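Local coordinates for protein putative streptothricin acetyltransferase (Bacillus anthracis, PDB 3PP9) that binds acetyl coenzyme A and, as a GNAT-family enzyme, probably transfers its acetyl group to the antibiotic streptothricin, at residues P20-V28 with I106-T114. Residues are numbered along the deposited sequence; the frame is centred on the assembly and turned at random.
With ACO (acetyl coenzyme *a), chain D.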
loop_
_atom_site.group_PDB
_atom_site.type_symbol
_atom_site.label_atom_id
_atom_site.label_comp_id
_atom_site.label_asym_id
_atom_site.label_seq_id
_atom_site.Cartn_x
_atom_site.Cartn_y
_atom_site.Cartn_z
ATOM N N PRO A 20 14.072 23.661 -12.270
ATOM C CA PRO A 20 13.011 24.516 -12.760
ATOM C C PRO A 20 11.612 24.039 -12.411
ATOM O O PRO A 20 11.444 22.936 -11.881
ATOM C CB PRO A 20 13.201 24.425 -14.269
ATOM C CG PRO A 20 13.599 22.993 -14.474
ATOM C CD PRO A 20 14.401 22.608 -13.250
ATOM N N GLU A 21 10.635 24.906 -12.673
ATOM C CA GLU A 21 9.229 24.585 -12.477
ATOM C C GLU A 21 8.936 23.596 -13.588
ATOM O O GLU A 21 9.196 23.874 -14.758
ATOM C CB GLU A 21 8.307 25.807 -12.652
ATOM C CG GLU A 21 8.429 26.887 -11.594
ATOM C CD GLU A 21 7.546 28.113 -11.852
ATOM O OE1 GLU A 21 6.907 28.203 -12.930
ATOM O OE2 GLU A 21 7.504 29.000 -10.969
ATOM N N ILE A 22 8.446 22.431 -13.218
ATOM C CA ILE A 22 8.122 21.414 -14.191
ATOM C C ILE A 22 6.622 21.247 -14.136
ATOM O O ILE A 22 6.064 21.112 -13.056
ATOM C CB ILE A 22 8.873 20.134 -13.864
ATOM C CG1 ILE A 22 10.359 20.350 -14.193
ATOM C CG2 ILE A 22 8.314 18.964 -14.652
ATOM C CD1 ILE A 22 11.242 19.246 -13.799
ATOM N N ASP A 23 5.975 21.286 -15.299
ATOM C CA ASP A 23 4.523 21.151 -15.373
ATOM C C ASP A 23 4.160 19.668 -15.304
ATOM O O ASP A 23 4.354 18.958 -16.287
ATOM C CB ASP A 23 4.027 21.770 -16.677
ATOM C CG ASP A 23 2.504 21.789 -16.789
ATOM O OD1 ASP A 23 1.818 21.151 -15.965
ATOM O OD2 ASP A 23 1.995 22.469 -17.699
ATOM N N ASP A 24 3.663 19.208 -14.155
ATOM C CA ASP A 24 3.263 17.803 -14.000
ATOM C C ASP A 24 1.761 17.642 -14.127
ATOM O O ASP A 24 1.223 16.585 -13.785
ATOM C CB ASP A 24 3.743 17.138 -12.678
ATOM C CG ASP A 24 3.002 17.636 -11.430
ATOM O OD1 ASP A 24 2.228 18.600 -11.517
ATOM O OD2 ASP A 24 3.201 17.037 -10.335
ATOM N N SER A 25 1.070 18.667 -14.618
ATOM C CA SER A 25 -0.367 18.555 -14.786
ATOM C C SER A 25 -0.689 17.712 -16.005
ATOM O O SER A 25 0.112 17.581 -16.938
ATOM C CB SER A 25 -1.042 19.933 -14.903
ATOM O OG SER A 25 -0.714 20.614 -16.108
ATOM N N PHE A 26 -1.893 17.145 -15.992
ATOM C CA PHE A 26 -2.366 16.331 -17.094
ATOM C C PHE A 26 -3.865 16.439 -17.195
ATOM O O PHE A 26 -4.539 16.918 -16.285
ATOM C CB PHE A 26 -1.925 14.876 -16.961
ATOM C CG PHE A 26 -2.393 14.203 -15.715
ATOM C CD1 PHE A 26 -1.653 14.312 -14.544
ATOM C CD2 PHE A 26 -3.535 13.421 -15.713
ATOM C CE1 PHE A 26 -2.052 13.681 -13.381
ATOM C CE2 PHE A 26 -3.942 12.785 -14.549
ATOM C CZ PHE A 26 -3.210 12.928 -13.385
ATOM N N ILE A 27 -4.392 16.048 -18.349
ATOM C CA ILE A 27 -5.823 16.104 -18.608
ATOM C C ILE A 27 -6.459 14.740 -18.411
ATOM O O ILE A 27 -6.056 13.770 -19.051
ATOM C CB ILE A 27 -6.096 16.502 -20.061
ATOM C CG1 ILE A 27 -5.416 17.822 -20.406
ATOM C CG2 ILE A 27 -7.609 16.560 -20.319
ATOM C CD1 ILE A 27 -5.536 18.171 -21.886
ATOM N N VAL A 28 -7.469 14.693 -17.543
ATOM C CA VAL A 28 -8.226 13.499 -17.252
ATOM C C VAL A 28 -9.325 13.545 -18.312
ATOM O O VAL A 28 -10.087 14.508 -18.355
ATOM C CB VAL A 28 -8.871 13.527 -15.869
ATOM C CG1 VAL A 28 -9.905 12.373 -15.734
ATOM C CG2 VAL A 28 -7.782 13.397 -14.802
ATOM N N ILE A 106 6.898 9.861 -11.440
ATOM C CA ILE A 106 7.605 10.001 -12.703
ATOM C C ILE A 106 6.895 11.165 -13.378
ATOM O O ILE A 106 5.666 11.184 -13.474
ATOM C CB ILE A 106 7.699 8.750 -13.584
ATOM C CG1 ILE A 106 8.449 9.090 -14.894
ATOM C CG2 ILE A 106 6.288 8.171 -13.911
ATOM C CD1 ILE A 106 8.654 7.916 -15.844
ATOM N N THR A 107 7.668 12.161 -13.790
ATOM C CA THR A 107 7.101 13.317 -14.459
ATOM C C THR A 107 7.970 13.791 -15.598
ATOM O O THR A 107 9.182 13.895 -15.461
ATOM C CB THR A 107 6.952 14.516 -13.509
ATOM O OG1 THR A 107 5.963 14.228 -12.506
ATOM C CG2 THR A 107 6.500 15.778 -14.262
ATOM N N VAL A 108 7.329 14.055 -16.733
ATOM C CA VAL A 108 7.986 14.669 -17.871
ATOM C C VAL A 108 7.229 16.004 -18.063
ATOM O O VAL A 108 5.980 16.044 -18.057
ATOM C CB VAL A 108 7.958 13.789 -19.136
ATOM C CG1 VAL A 108 8.412 14.584 -20.375
ATOM C CG2 VAL A 108 8.839 12.560 -18.931
ATOM N N ASP A 109 7.971 17.103 -18.187
ATOM C CA ASP A 109 7.385 18.431 -18.384
ATOM C C ASP A 109 6.356 18.313 -19.511
ATOM O O ASP A 109 6.636 17.727 -20.560
ATOM C CB ASP A 109 8.509 19.410 -18.745
ATOM C CG ASP A 109 8.098 20.890 -18.720
ATOM O OD1 ASP A 109 7.141 21.285 -18.039
ATOM O OD2 ASP A 109 8.828 21.691 -19.354
ATOM N N LYS A 110 5.178 18.892 -19.304
ATOM C CA LYS A 110 4.075 18.785 -20.259
ATOM C C LYS A 110 4.449 19.001 -21.714
ATOM O O LYS A 110 4.102 18.179 -22.573
ATOM C CB LYS A 110 2.914 19.722 -19.871
ATOM C CG LYS A 110 1.657 19.483 -20.705
ATOM C CD LYS A 110 0.459 20.275 -20.191
ATOM C CE LYS A 110 0.596 21.753 -20.442
ATOM N NZ LYS A 110 -0.550 22.556 -19.909
ATOM N N LYS A 111 5.211 20.047 -21.997
ATOM C CA LYS A 111 5.531 20.324 -23.381
ATOM C C LYS A 111 6.382 19.282 -24.093
ATOM O O LYS A 111 6.383 19.259 -25.311
ATOM C CB LYS A 111 6.177 21.711 -23.533
ATOM C CG LYS A 111 7.598 21.785 -23.074
ATOM C CD LYS A 111 8.205 23.187 -23.297
ATOM C CE LYS A 111 7.651 24.253 -22.349
ATOM N NZ LYS A 111 8.096 24.000 -20.947
ATOM N N TYR A 112 7.069 18.414 -23.347
ATOM C CA TYR A 112 7.940 17.412 -23.937
ATOM C C TYR A 112 7.411 15.984 -23.919
ATOM O O TYR A 112 8.157 15.050 -24.240
ATOM C CB TYR A 112 9.306 17.423 -23.242
ATOM C CG TYR A 112 10.061 18.715 -23.392
ATOM C CD1 TYR A 112 10.689 19.014 -24.573
ATOM C CD2 TYR A 112 10.162 19.629 -22.351
ATOM C CE1 TYR A 112 11.384 20.192 -24.728
ATOM C CE2 TYR A 112 10.858 20.827 -22.506
ATOM C CZ TYR A 112 11.465 21.092 -23.700
ATOM O OH TYR A 112 12.170 22.263 -23.908
ATOM N N ARG A 113 6.160 15.794 -23.523
ATOM C CA ARG A 113 5.609 14.435 -23.473
ATOM C C ARG A 113 5.356 13.835 -24.843
ATOM O O ARG A 113 5.160 14.545 -25.830
ATOM C CB ARG A 113 4.335 14.414 -22.667
ATOM C CG ARG A 113 4.547 14.754 -21.208
ATOM C CD ARG A 113 3.237 14.772 -20.436
ATOM N NE ARG A 113 3.439 15.483 -19.175
ATOM C CZ ARG A 113 2.479 16.039 -18.462
ATOM N NH1 ARG A 113 1.207 15.921 -18.838
ATOM N NH2 ARG A 113 2.795 16.743 -17.392
ATOM N N THR A 114 5.338 12.501 -24.845
ATOM C CA THR A 114 5.124 11.613 -25.999
ATOM C C THR A 114 6.331 11.530 -26.950
ATOM O O THR A 114 6.220 11.002 -28.071
ATOM C CB THR A 114 3.847 11.950 -26.807
ATOM O OG1 THR A 114 4.052 13.088 -27.639
ATOM C CG2 THR A 114 2.645 12.158 -25.857
HETATM N N1A ACO D . -1.689 7.801 -24.190
HETATM C C2A ACO D . -1.329 6.641 -24.771
HETATM N N3A ACO D . -0.060 6.207 -24.818
HETATM C C4A ACO D . 0.929 6.951 -24.260
HETATM C C5A ACO D . 0.602 8.233 -23.630
HETATM C C6A ACO D . -0.799 8.645 -23.628
HETATM N N6A ACO D . -1.137 9.816 -23.056
HETATM N N7A ACO D . 1.744 8.766 -23.180
HETATM C C8A ACO D . 2.734 7.901 -23.496
HETATM N N9A ACO D . 2.244 6.820 -24.130
HETATM C C1B ACO D . 3.003 5.689 -24.688
HETATM C C2B ACO D . 3.751 6.215 -25.914
HETATM O O2B ACO D . 2.993 6.228 -27.132
HETATM C C3B ACO D . 4.948 5.306 -25.994
HETATM O O3B ACO D . 4.592 4.136 -26.718
HETATM P P3B ACO D . 5.569 3.438 -27.785
HETATM O O7A ACO D . 6.774 3.010 -26.974
HETATM O O8A ACO D . 5.837 4.539 -28.779
HETATM O O9A ACO D . 4.705 2.299 -28.288
HETATM C C4B ACO D . 5.220 4.947 -24.546
HETATM O O4B ACO D . 4.002 5.170 -23.819
HETATM C C5B ACO D . 6.355 5.787 -23.972
HETATM O O5B ACO D . 5.908 7.142 -23.879
HETATM P P1A ACO D . 6.941 8.328 -23.568
HETATM O O1A ACO D . 6.914 9.323 -24.705
HETATM O O2A ACO D . 8.240 7.689 -23.176
HETATM O O3A ACO D . 6.221 8.965 -22.266
HETATM P P2A ACO D . 6.367 10.460 -21.727
HETATM O O4A ACO D . 5.205 11.203 -22.320
HETATM O O5A ACO D . 7.755 11.012 -21.900
HETATM O O6A ACO D . 6.168 10.279 -20.134
HETATM C CBP ACO D . 4.574 10.293 -18.335
HETATM C CCP ACO D . 5.056 9.584 -19.593
HETATM C CDP ACO D . 3.472 9.459 -17.695
HETATM C CEP ACO D . 5.741 10.451 -17.364
HETATM C CAP ACO D . 4.037 11.684 -18.692
HETATM O OAP ACO D . 2.792 11.542 -19.428
HETATM C C9P ACO D . 3.741 12.552 -17.503
HETATM O O9P ACO D . 4.618 13.145 -16.924
HETATM N N8P ACO D . 2.472 12.673 -17.093
HETATM C C7P ACO D . 2.069 13.541 -15.983
HETATM C C6P ACO D . 2.550 13.066 -14.637
HETATM C C5P ACO D . 2.040 11.673 -14.399
HETATM O O5P ACO D . 0.905 11.350 -14.694
HETATM N N4P ACO D . 2.882 10.819 -13.859
HETATM C C3P ACO D . 2.552 9.440 -13.551
HETATM C C2P ACO D . 1.789 9.458 -12.228
HETATM S S1P ACO D . 1.795 7.864 -11.434
HETATM C C ACO D . 3.334 7.806 -10.740
HETATM O O ACO D . 4.113 8.723 -10.893
HETATM C CH3 ACO D . 3.721 6.603 -9.951
HETATM O O HOH W 1 5.428 15.568 -10.211
#
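R113 reaches from the turn after strand 101-108 across to S25, beside acetyl coenzyme A. Its CB lies 3.3 Å from the pyrophosphate oxygen O4A of the cofactor, and CD passes pantetheine OAP and CAP. The side chain of R113 runs extended from CG to NE (chi2 178°, chi3 -163°), which carries the guanidinium along the pantetheine to the backbone of 20-28. R113 NE turns back to V108 O at 2.8 Å, with the bond nearly straight. NH1 and NH2 of R113 both grip S25 O, each at 2.8 Å, with the oxygen in the guanidinium plane. Cofactor C7P lies over the centre of one guanidinium face, K110 CA toward the rim of the opposite one. Three bonds from the edge thus fix the plane against which the pantetheine lies. Alongside, D109 OD1 accepts D23 N at 3.0 Å, K110 N donates to D23 O, and D23 OD2 forms a salt bridge with K110 NZ (3.4 Å). I106 O accepts cofactor N4P and V108 N donates to O9P, so the pantetheine pairs with the strand edge, as is usual in GNAT enzymes. The later residues of 20-28 belong to strand 25-36, paired with strand 43-56, while helix 117-131 packs on I106 and V108.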